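Local coordinates for ureidoglycolate hydrolase (Arabidopsis thaliana, PDB 4PXE), which hydrolyses (S)-ureidoglycolate to glyoxylate, ammonium and carbon dioxide with bound manganese in purine catabolism, working as a homodimer of the peptidase M20 family, at residues Y43-R51 / F174-Y183; K357-L367 / V419-D430. All coordinates share one frame; numbering follows the deposited sequence.

Contact 1: Y43-R51 / F174-Y183; sequences YTDKDVSAR and FIEAARSAGY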
loop_
_atom_site.group_PDB
_atom_site.type_symbol
_atom_site.label_atom_id
_atom_site.label_comp_id
_atom_site.label_asym_id
_atom_site.label_seq_id
_atom_site.Cartn_x
_atom_site.Cartn_y
_atom_site.Cartn_z
ATOM N N TYR A 43 -2.050 16.008 -13.449
ATOM C CA TYR A 43 -3.273 15.768 -14.235
ATOM C C TYR A 43 -4.541 15.435 -13.441
ATOM O O TYR A 43 -5.590 15.190 -14.035
ATOM C CB TYR A 43 -3.058 14.721 -15.343
ATOM C CG TYR A 43 -2.045 15.062 -16.420
ATOM C CD1 TYR A 43 -1.874 16.367 -16.879
ATOM C CD2 TYR A 43 -1.274 14.062 -16.999
ATOM C CE1 TYR A 43 -0.948 16.655 -17.878
ATOM C CE2 TYR A 43 -0.353 14.331 -17.986
ATOM C CZ TYR A 43 -0.191 15.630 -18.435
ATOM O OH TYR A 43 0.742 15.877 -19.421
ATOM N N THR A 44 -4.465 15.413 -12.112
ATOM C CA THR A 44 -5.669 15.260 -11.310
ATOM C C THR A 44 -6.477 16.553 -11.288
ATOM O O THR A 44 -6.017 17.598 -11.752
ATOM C CB THR A 44 -5.341 14.874 -9.867
ATOM O OG1 THR A 44 -4.565 15.926 -9.273
ATOM C CG2 THR A 44 -4.552 13.557 -9.823
ATOM N N ASP A 45 -7.681 16.478 -10.728
ATOM C CA ASP A 45 -8.541 17.652 -10.603
ATOM C C ASP A 45 -7.882 18.797 -9.819
ATOM O O ASP A 45 -7.995 19.963 -10.207
ATOM C CB ASP A 45 -9.916 17.283 -10.023
ATOM C CG ASP A 45 -9.844 16.770 -8.596
ATOM O OD1 ASP A 45 -8.800 16.209 -8.199
ATOM O OD2 ASP A 45 -10.849 16.925 -7.867
ATOM N N LYS A 46 -7.179 18.462 -8.739
ATOM C CA LYS A 46 -6.464 19.477 -7.960
ATOM C C LYS A 46 -5.371 20.156 -8.789
ATOM O O LYS A 46 -5.179 21.370 -8.690
ATOM C CB LYS A 46 -5.861 18.866 -6.687
ATOM C CG LYS A 46 -6.865 18.145 -5.785
ATOM C CD LYS A 46 -8.065 19.028 -5.482
ATOM C CE LYS A 46 -9.019 18.352 -4.497
ATOM N NZ LYS A 46 -9.539 17.066 -5.024
ATOM N N ASP A 47 -4.654 19.378 -9.598
ATOM C CA ASP A 47 -3.643 19.928 -10.498
ATOM C C ASP A 47 -4.269 20.901 -11.493
ATOM O O ASP A 47 -3.747 21.996 -11.718
ATOM C CB ASP A 47 -2.921 18.804 -11.251
ATOM C CG ASP A 47 -1.798 19.309 -12.151
ATOM O OD1 ASP A 47 -1.082 20.250 -11.758
ATOM O OD2 ASP A 47 -1.618 18.756 -13.255
ATOM N N VAL A 48 -5.397 20.499 -12.077
ATOM C CA VAL A 48 -6.098 21.345 -13.035
ATOM C C VAL A 48 -6.531 22.678 -12.397
ATOM O O VAL A 48 -6.367 23.743 -12.998
ATOM C CB VAL A 48 -7.301 20.599 -13.680
ATOM C CG1 VAL A 48 -8.141 21.562 -14.533
ATOM C CG2 VAL A 48 -6.812 19.429 -14.521
ATOM N N SER A 49 -7.057 22.621 -11.176
ATOM C CA SER A 49 -7.436 23.834 -10.447
ATOM C C SER A 49 -6.241 24.761 -10.206
ATOM O O SER A 49 -6.342 25.983 -10.363
ATOM C CB SER A 49 -8.091 23.478 -9.114
ATOM O OG SER A 49 -9.330 22.829 -9.325
ATOM N N ALA A 50 -5.108 24.178 -9.840
ATOM C CA ALA A 50 -3.896 24.955 -9.603
ATOM C C ALA A 50 -3.341 25.564 -10.894
ATOM O O ALA A 50 -2.891 26.715 -10.890
ATOM C CB ALA A 50 -2.845 24.097 -8.919
ATOM N N ARG A 51 -3.373 24.806 -11.996
ATOM C CA ARG A 51 -2.969 25.351 -13.303
ATOM C C ARG A 51 -3.802 26.577 -13.664
ATOM O O ARG A 51 -3.272 27.578 -14.142
ATOM C CB ARG A 51 -3.149 24.304 -14.413
ATOM C CG ARG A 51 -2.235 23.089 -14.329
ATOM C CD ARG A 51 -2.639 22.031 -15.368
ATOM N NE ARG A 51 -1.804 20.850 -15.189
ATOM C CZ ARG A 51 -0.678 20.615 -15.847
ATOM N NH1 ARG A 51 -0.264 21.444 -16.791
ATOM N NH2 ARG A 51 0.033 19.538 -15.557
ATOM N N PHE A 174 -0.387 7.459 -19.610
ATOM C CA PHE A 174 -0.029 8.871 -19.669
ATOM C C PHE A 174 -0.981 9.610 -20.594
ATOM O O PHE A 174 -1.459 10.693 -20.266
ATOM C CB PHE A 174 1.411 9.058 -20.137
ATOM C CG PHE A 174 1.784 10.496 -20.368
ATOM C CD1 PHE A 174 2.101 11.323 -19.299
ATOM C CD2 PHE A 174 1.794 11.030 -21.649
ATOM C CE1 PHE A 174 2.432 12.644 -19.500
ATOM C CE2 PHE A 174 2.125 12.353 -21.861
ATOM C CZ PHE A 174 2.448 13.163 -20.783
ATOM N N ILE A 175 -1.271 9.009 -21.745
ATOM C CA ILE A 175 -2.151 9.635 -22.723
ATOM C C ILE A 175 -3.556 9.872 -22.167
ATOM O O ILE A 175 -4.116 10.956 -22.334
ATOM C CB ILE A 175 -2.229 8.806 -24.019
ATOM C CG1 ILE A 175 -0.865 8.774 -24.702
ATOM C CG2 ILE A 175 -3.272 9.379 -24.964
ATOM C CD1 ILE A 175 -0.212 10.124 -24.812
ATOM N N GLU A 176 -4.118 8.867 -21.499
ATOM C CA GLU A 176 -5.447 9.003 -20.915
ATOM C C GLU A 176 -5.459 10.068 -19.822
ATOM O O GLU A 176 -6.368 10.893 -19.759
ATOM C CB GLU A 176 -5.951 7.671 -20.356
ATOM C CG GLU A 176 -7.305 7.784 -19.674
ATOM C CD GLU A 176 -7.785 6.468 -19.085
ATOM O OE1 GLU A 176 -7.290 5.402 -19.514
ATOM O OE2 GLU A 176 -8.659 6.500 -18.189
ATOM N N ALA A 177 -4.449 10.042 -18.957
ATOM C CA ALA A 177 -4.345 11.033 -17.890
ATOM C C ALA A 177 -4.242 12.449 -18.460
ATOM O O ALA A 177 -4.953 13.352 -18.023
ATOM C CB ALA A 177 -3.147 10.728 -16.999
ATOM N N ALA A 178 -3.358 12.637 -19.433
ATOM C CA ALA A 178 -3.203 13.936 -20.085
ATOM C C ALA A 178 -4.516 14.391 -20.719
ATOM O O ALA A 178 -4.908 15.552 -20.596
ATOM C CB ALA A 178 -2.098 13.888 -21.124
ATOM N N ARG A 179 -5.197 13.469 -21.394
ATOM C CA ARG A 179 -6.466 13.780 -22.047
ATOM C C ARG A 179 -7.524 14.261 -21.056
ATOM O O ARG A 179 -8.253 15.217 -21.328
ATOM C CB ARG A 179 -6.985 12.559 -22.818
ATOM C CG ARG A 179 -8.346 12.769 -23.476
ATOM C CD ARG A 179 -9.353 11.692 -23.071
ATOM N NE ARG A 179 -10.515 12.266 -22.393
ATOM C CZ ARG A 179 -10.914 11.932 -21.168
ATOM N NH1 ARG A 179 -10.253 11.012 -20.473
ATOM N NH2 ARG A 179 -11.981 12.516 -20.636
ATOM N N SER A 180 -7.601 13.610 -19.899
ATOM C CA SER A 180 -8.604 13.961 -18.899
ATOM C C SER A 180 -8.372 15.371 -18.355
ATOM O O SER A 180 -9.314 16.043 -17.934
ATOM C CB SER A 180 -8.612 12.950 -17.752
ATOM O OG SER A 180 -7.437 13.060 -16.968
ATOM N N ALA A 181 -7.119 15.816 -18.376
ATOM C CA ALA A 181 -6.779 17.145 -17.875
ATOM C C ALA A 181 -6.870 18.204 -18.968
ATOM O O ALA A 181 -6.561 19.372 -18.735
ATOM C CB ALA A 181 -5.392 17.144 -17.243
ATOM N N GLY A 182 -7.286 17.790 -20.161
ATOM C CA GLY A 182 -7.514 18.727 -21.248
ATOM C C GLY A 182 -6.372 18.808 -22.240
ATOM O O GLY A 182 -6.314 19.712 -23.073
ATOM N N TYR A 183 -5.447 17.863 -22.146
ATOM C CA TYR A 183 -4.370 17.777 -23.114
ATOM C C TYR A 183 -4.662 16.605 -24.058
ATOM O O TYR A 183 -4.233 15.472 -23.836
ATOM C CB TYR A 183 -3.011 17.707 -22.399
ATOM C CG TYR A 183 -2.857 18.866 -21.429
ATOM C CD1 TYR A 183 -2.597 20.150 -21.896
ATOM C CD2 TYR A 183 -3.033 18.693 -20.060
ATOM C CE1 TYR A 183 -2.490 21.225 -21.031
ATOM C CE2 TYR A 183 -2.922 19.762 -19.183
ATOM C CZ TYR A 183 -2.651 21.025 -19.675
ATOM O OH TYR A 183 -2.544 22.092 -18.812
#
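Tyr43 and Tyr183 both carry CG anti to the carbonyl carbon (chi1 -62° and -54°), while Phe174 swings CG anti to its backbone N (chi1 173°). These settings gather the three rings into an aromatic cluster. It joins the turn before helix 45-60 to helix 174-180 and the turn after it. The Tyr43 ring lies across that helix, with Ala178 CA over one face, 3.7 Å from the Tyr43 ring centroid, a CH-pi contact. Phe174 CE1 meets Tyr43 CE2 at the ring edge, near its plane, at 3.6 Å. Tyr183 approaches rim to rim, its CD2 3.6 Å from Tyr43 CE1. The Ala181 methyl sits between Tyr43 CD1 and Val48 CG2. The phenol of Tyr43 is tied by its OH to the carbonyl of Val70, and that of Tyr183 to Glu67.

Helix 174-180 ends in a Schellman motif at Gly182, and this turn brings Tyr183 back toward Arg51. Tyr183 CE2 lies over one face of the Arg51 guanidinium. Arg51 is anchored within its own helix by a salt bridge to Asp47, and its NH2 also bonds to Thr135 OG1. Asp47 OD2 lies at the edge of the Arg51 guanidinium, near its plane, and takes NE and NH2 side-on; Tyr43 N is its third donor, at 2.8 Å.

Contact 2: K357-L367 / V419-D430; sequences KMAEAATELNL and VLSLTLAKLSLD
Lys357 crosses the last turns of helix 410-429 with one atom after another. Its CB lies 4.2 Å from Thr423 CG2. CG touches Leu427 CD2 at 3.7 Å, the two side chains sliding past each other in opposite directions. A bend at chi2 (-75°) then turns the chain, and CD packs on Lys426 CB. CE passes beside the carboxylate of Asp430. NZ ends 3.6 Å from Asp430 OD1, a long salt bridge to the C-terminal residue.

Ala361 is the knob at the centre. Its methyl drops among Val419, Leu422, Thr423 and Lys426, and comes within 3.4 Å of Thr423 OG1. That hydroxyl is engaged in its own helix, donating to Val419 O from above the carbonyl plane. The same carbonyl takes Thr423 N from the opposite face. Thr423 CG2 is turned to Met358 CG.

Toward the end of helix 352-364, Leu365 and Leu422 reach tip to tip, and Leu367 CD1 packs on Val419 CG2 at 3.6 Å. Beside Leu422, Lys426 and Glu364 come from opposite directions. Lys426 bends at chi4 (-59°) and puts NZ 2.7 Å from Glu364 OE2, on the syn side of the carboxylate. A weaker bond goes to OE1. Lys426 NZ also donates to a water.

Helix 410-429 also packs on helix 105-120, through Leu420, Ser421 and Ala425, and on Leu205 of strand 201-209. The axes of segments 357-364 and 419-429 pass 8.8 Å apart at 126°. The arrangement is that of two steeply crossed helices with one knob-into-hole, Ala361, at the crossing, and salt bridges at Lys357 and Lys426.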
loop_
_atom_site.group_PDB
_atom_site.type_symbol
_atom_site.label_atom_id
_atom_site.label_comp_id
_atom_site.label_asym_id
_atom_site.label_seq_id
_atom_site.Cartn_x
_atom_site.Cartn_y
_atom_site.Cartn_z
ATOM N N LYS A 357 25.915 37.170 -12.480
ATOM C CA LYS A 357 24.822 38.146 -12.464
ATOM C C LYS A 357 23.992 38.017 -11.186
ATOM O O LYS A 357 23.587 39.019 -10.593
ATOM C CB LYS A 357 23.898 37.969 -13.670
ATOM C CG LYS A 357 24.436 38.456 -14.999
ATOM C CD LYS A 357 24.413 39.968 -15.115
ATOM C CE LYS A 357 24.714 40.382 -16.541
ATOM N NZ LYS A 357 25.315 41.734 -16.590
ATOM N N MET A 358 23.731 36.782 -10.772
ATOM C CA MET A 358 22.970 36.542 -9.548
ATOM C C MET A 358 23.682 37.089 -8.308
ATOM O O MET A 358 23.060 37.725 -7.448
ATOM C CB MET A 358 22.691 35.044 -9.375
ATOM C CG MET A 358 21.684 34.444 -10.350
ATOM S SD MET A 358 21.411 32.709 -9.943
ATOM C CE MET A 358 21.787 32.863 -8.260
ATOM N N ALA A 359 24.982 36.834 -8.205
ATOM C CA ALA A 359 25.763 37.344 -7.086
ATOM C C ALA A 359 25.806 38.874 -7.082
ATOM O O ALA A 359 25.689 39.502 -6.025
ATOM C CB ALA A 359 27.163 36.759 -7.096
ATOM N N GLU A 360 25.950 39.464 -8.266
ATOM C CA GLU A 360 25.920 40.918 -8.408
ATOM C C GLU A 360 24.580 41.484 -7.977
ATOM O O GLU A 360 24.530 42.496 -7.277
ATOM C CB GLU A 360 26.250 41.341 -9.845
ATOM C CG GLU A 360 27.724 41.158 -10.179
ATOM C CD GLU A 360 28.038 41.268 -11.662
ATOM O OE1 GLU A 360 27.113 41.455 -12.486
ATOM O OE2 GLU A 360 29.239 41.150 -11.994
ATOM N N ALA A 361 23.495 40.833 -8.388
ATOM C CA ALA A 361 22.160 41.289 -8.019
ATOM C C ALA A 361 21.966 41.257 -6.505
ATOM O O ALA A 361 21.482 42.229 -5.919
ATOM C CB ALA A 361 21.097 40.463 -8.724
ATOM N N ALA A 362 22.347 40.152 -5.866
ATOM C CA ALA A 362 22.248 40.057 -4.409
ATOM C C ALA A 362 23.060 41.155 -3.711
ATOM O O ALA A 362 22.575 41.799 -2.783
ATOM C CB ALA A 362 22.670 38.662 -3.927
ATOM N N THR A 363 24.279 41.385 -4.179
ATOM C CA THR A 363 25.116 42.450 -3.637
ATOM C C THR A 363 24.480 43.841 -3.803
ATOM O O THR A 363 24.461 44.637 -2.859
ATOM C CB THR A 363 26.512 42.419 -4.278
ATOM O OG1 THR A 363 27.115 41.141 -4.034
ATOM C CG2 THR A 363 27.399 43.514 -3.689
ATOM N N GLU A 364 23.946 44.123 -4.987
ATOM C CA GLU A 364 23.290 45.413 -5.236
ATOM C C GLU A 364 22.074 45.633 -4.347
ATOM O O GLU A 364 21.694 46.771 -4.071
ATOM C CB GLU A 364 22.892 45.546 -6.708
ATOM C CG GLU A 364 24.089 45.703 -7.621
ATOM C CD GLU A 364 23.720 45.702 -9.087
ATOM O OE1 GLU A 364 22.583 46.108 -9.419
ATOM O OE2 GLU A 364 24.573 45.292 -9.907
ATOM N N LEU A 365 21.465 44.537 -3.904
ATOM C CA LEU A 365 20.273 44.605 -3.054
ATOM C C LEU A 365 20.628 44.543 -1.577
ATOM O O LEU A 365 19.734 44.446 -0.721
ATOM C CB LEU A 365 19.309 43.464 -3.404
ATOM C CG LEU A 365 18.621 43.637 -4.758
ATOM C CD1 LEU A 365 18.053 42.306 -5.251
ATOM C CD2 LEU A 365 17.522 44.689 -4.645
ATOM N N ASN A 366 21.924 44.566 -1.280
ATOM C CA ASN A 366 22.419 44.502 0.096
ATOM C C ASN A 366 22.000 43.212 0.797
ATOM O O ASN A 366 21.715 43.201 1.995
ATOM C CB ASN A 366 21.964 45.729 0.906
ATOM C CG ASN A 366 22.460 47.030 0.313
ATOM O OD1 ASN A 366 21.674 47.917 -0.021
ATOM N ND2 ASN A 366 23.769 47.147 0.174
ATOM N N LEU A 367 21.969 42.127 0.033
ATOM C CA LEU A 367 21.608 40.812 0.558
ATOM C C LEU A 367 22.847 39.944 0.667
ATOM O O LEU A 367 23.667 39.905 -0.246
ATOM C CB LEU A 367 20.580 40.137 -0.351
ATOM C CG LEU A 367 19.227 40.846 -0.456
ATOM C CD1 LEU A 367 18.369 40.223 -1.531
ATOM C CD2 LEU A 367 18.495 40.817 0.886
ATOM N N VAL A 419 15.940 39.361 -5.992
ATOM C CA VAL A 419 17.117 38.880 -6.711
ATOM C C VAL A 419 16.725 38.339 -8.085
ATOM O O VAL A 419 17.396 38.605 -9.084
ATOM C CB VAL A 419 17.882 37.821 -5.902
ATOM C CG1 VAL A 419 19.012 37.202 -6.742
ATOM C CG2 VAL A 419 18.428 38.431 -4.619
ATOM N N LEU A 420 15.618 37.608 -8.145
ATOM C CA LEU A 420 15.122 37.111 -9.423
ATOM C C LEU A 420 14.780 38.245 -10.390
ATOM O O LEU A 420 15.191 38.215 -11.553
ATOM C CB LEU A 420 13.913 36.208 -9.211
ATOM C CG LEU A 420 13.319 35.614 -10.487
ATOM C CD1 LEU A 420 14.347 34.775 -11.238
ATOM C CD2 LEU A 420 12.083 34.773 -10.154
ATOM N N SER A 421 14.044 39.245 -9.905
ATOM C CA SER A 421 13.688 40.408 -10.715
ATOM C C SER A 421 14.920 41.093 -11.291
ATOM O O SER A 421 14.986 41.408 -12.488
ATOM C CB SER A 421 12.920 41.421 -9.870
ATOM O OG SER A 421 11.666 40.914 -9.448
ATOM N N LEU A 422 15.894 41.345 -10.427
ATOM C CA LEU A 422 17.063 42.116 -10.828
ATOM C C LEU A 422 17.964 41.297 -11.745
ATOM O O LEU A 422 18.549 41.834 -12.686
ATOM C CB LEU A 422 17.819 42.598 -9.583
ATOM C CG LEU A 422 18.960 43.589 -9.807
ATOM C CD1 LEU A 422 18.522 44.775 -10.685
ATOM C CD2 LEU A 422 19.457 44.067 -8.461
ATOM N N THR A 423 18.071 39.997 -11.494
ATOM C CA THR A 423 18.862 39.132 -12.366
ATOM C C THR A 423 18.213 38.999 -13.749
ATOM O O THR A 423 18.907 39.061 -14.769
ATOM C CB THR A 423 19.076 37.726 -11.742
ATOM O OG1 THR A 423 19.656 37.858 -10.436
ATOM C CG2 THR A 423 20.018 36.900 -12.608
ATOM N N LEU A 424 16.891 38.846 -13.794
ATOM C CA LEU A 424 16.153 38.819 -15.063
ATOM C C LEU A 424 16.408 40.099 -15.849
ATOM O O LEU A 424 16.626 40.053 -17.063
ATOM C CB LEU A 424 14.649 38.687 -14.813
ATOM C CG LEU A 424 14.125 37.320 -14.371
ATOM C CD1 LEU A 424 12.676 37.455 -13.941
ATOM C CD2 LEU A 424 14.269 36.285 -15.483
ATOM N N ALA A 425 16.338 41.227 -15.152
ATOM C CA ALA A 425 16.506 42.540 -15.767
ATOM C C ALA A 425 17.901 42.666 -16.356
ATOM O O ALA A 425 18.065 43.107 -17.505
ATOM C CB ALA A 425 16.266 43.631 -14.732
ATOM N N LYS A 426 18.911 42.290 -15.573
ATOM C CA LYS A 426 20.295 42.376 -16.034
ATOM C C LYS A 426 20.525 41.506 -17.263
ATOM O O LYS A 426 21.148 41.936 -18.237
ATOM C CB LYS A 426 21.270 41.998 -14.921
ATOM C CG LYS A 426 21.318 42.982 -13.769
ATOM C CD LYS A 426 22.256 42.490 -12.673
ATOM C CE LYS A 426 22.371 43.512 -11.549
ATOM N NZ LYS A 426 22.888 44.830 -12.020
ATOM N N LEU A 427 20.022 40.283 -17.228
ATOM C CA LEU A 427 20.181 39.375 -18.356
ATOM C C LEU A 427 19.416 39.851 -19.590
ATOM O O LEU A 427 19.887 39.685 -20.717
ATOM C CB LEU A 427 19.761 37.962 -17.958
ATOM C CG LEU A 427 20.711 37.325 -16.943
ATOM C CD1 LEU A 427 20.135 36.023 -16.404
ATOM C CD2 LEU A 427 22.083 37.088 -17.572
ATOM N N SER A 428 18.238 40.435 -19.381
ATOM C CA SER A 428 17.423 40.933 -20.490
ATOM C C SER A 428 18.170 41.991 -21.304
ATOM O O SER A 428 18.021 42.065 -22.525
ATOM C CB SER A 428 16.093 41.499 -19.985
ATOM O OG SER A 428 15.359 42.116 -21.041
ATOM N N LEU A 429 18.992 42.784 -20.627
ATOM C CA LEU A 429 19.700 43.881 -21.285
ATOM C C LEU A 429 21.079 43.480 -21.818
ATOM O O LEU A 429 21.722 44.263 -22.526
ATOM C CB LEU A 429 19.823 45.069 -20.325
ATOM C CG LEU A 429 18.514 45.636 -19.766
ATOM C CD1 LEU A 429 18.775 46.900 -18.952
ATOM C CD2 LEU A 429 17.497 45.904 -20.871
ATOM N N ASP A 430 21.526 42.268 -21.505
ATOM C CA ASP A 430 22.866 41.816 -21.887
ATOM C C ASP A 430 22.941 41.342 -23.333
ATOM O O ASP A 430 22.093 41.701 -24.154
ATOM C CB ASP A 430 23.349 40.697 -20.965
ATOM C CG ASP A 430 24.760 40.926 -20.479
ATOM O OD1 ASP A 430 25.077 42.083 -20.125
ATOM O OD2 ASP A 430 25.553 39.961 -20.462
ATOM O OXT ASP A 430 23.826 40.569 -23.715
HETATM O O HOH W 1 25.716 43.446 -12.627
#

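The two contacts come in series along the chain: contact 1 closes before contact 2 opens. Their centres are 36 Å apart, their nearest atoms about 17 Å, and they do not touch. No helix is common to both. Contact 1 joins helices 45-60 and 174-180, and contact 2 joins helices 352-364 and 410-429. The manganese ligand His208 lies on strand 201-209, on which helix 410-429 packs. Arg51 of contact 1 comes within about 9 Å of the manganese ligand His92, side chain to side chain. Met358 of contact 2 is about 10 Å from His208, also side chain to side chain. Neither contact supplies a metal ligand. Neither is touched by the other subunit of the dimer.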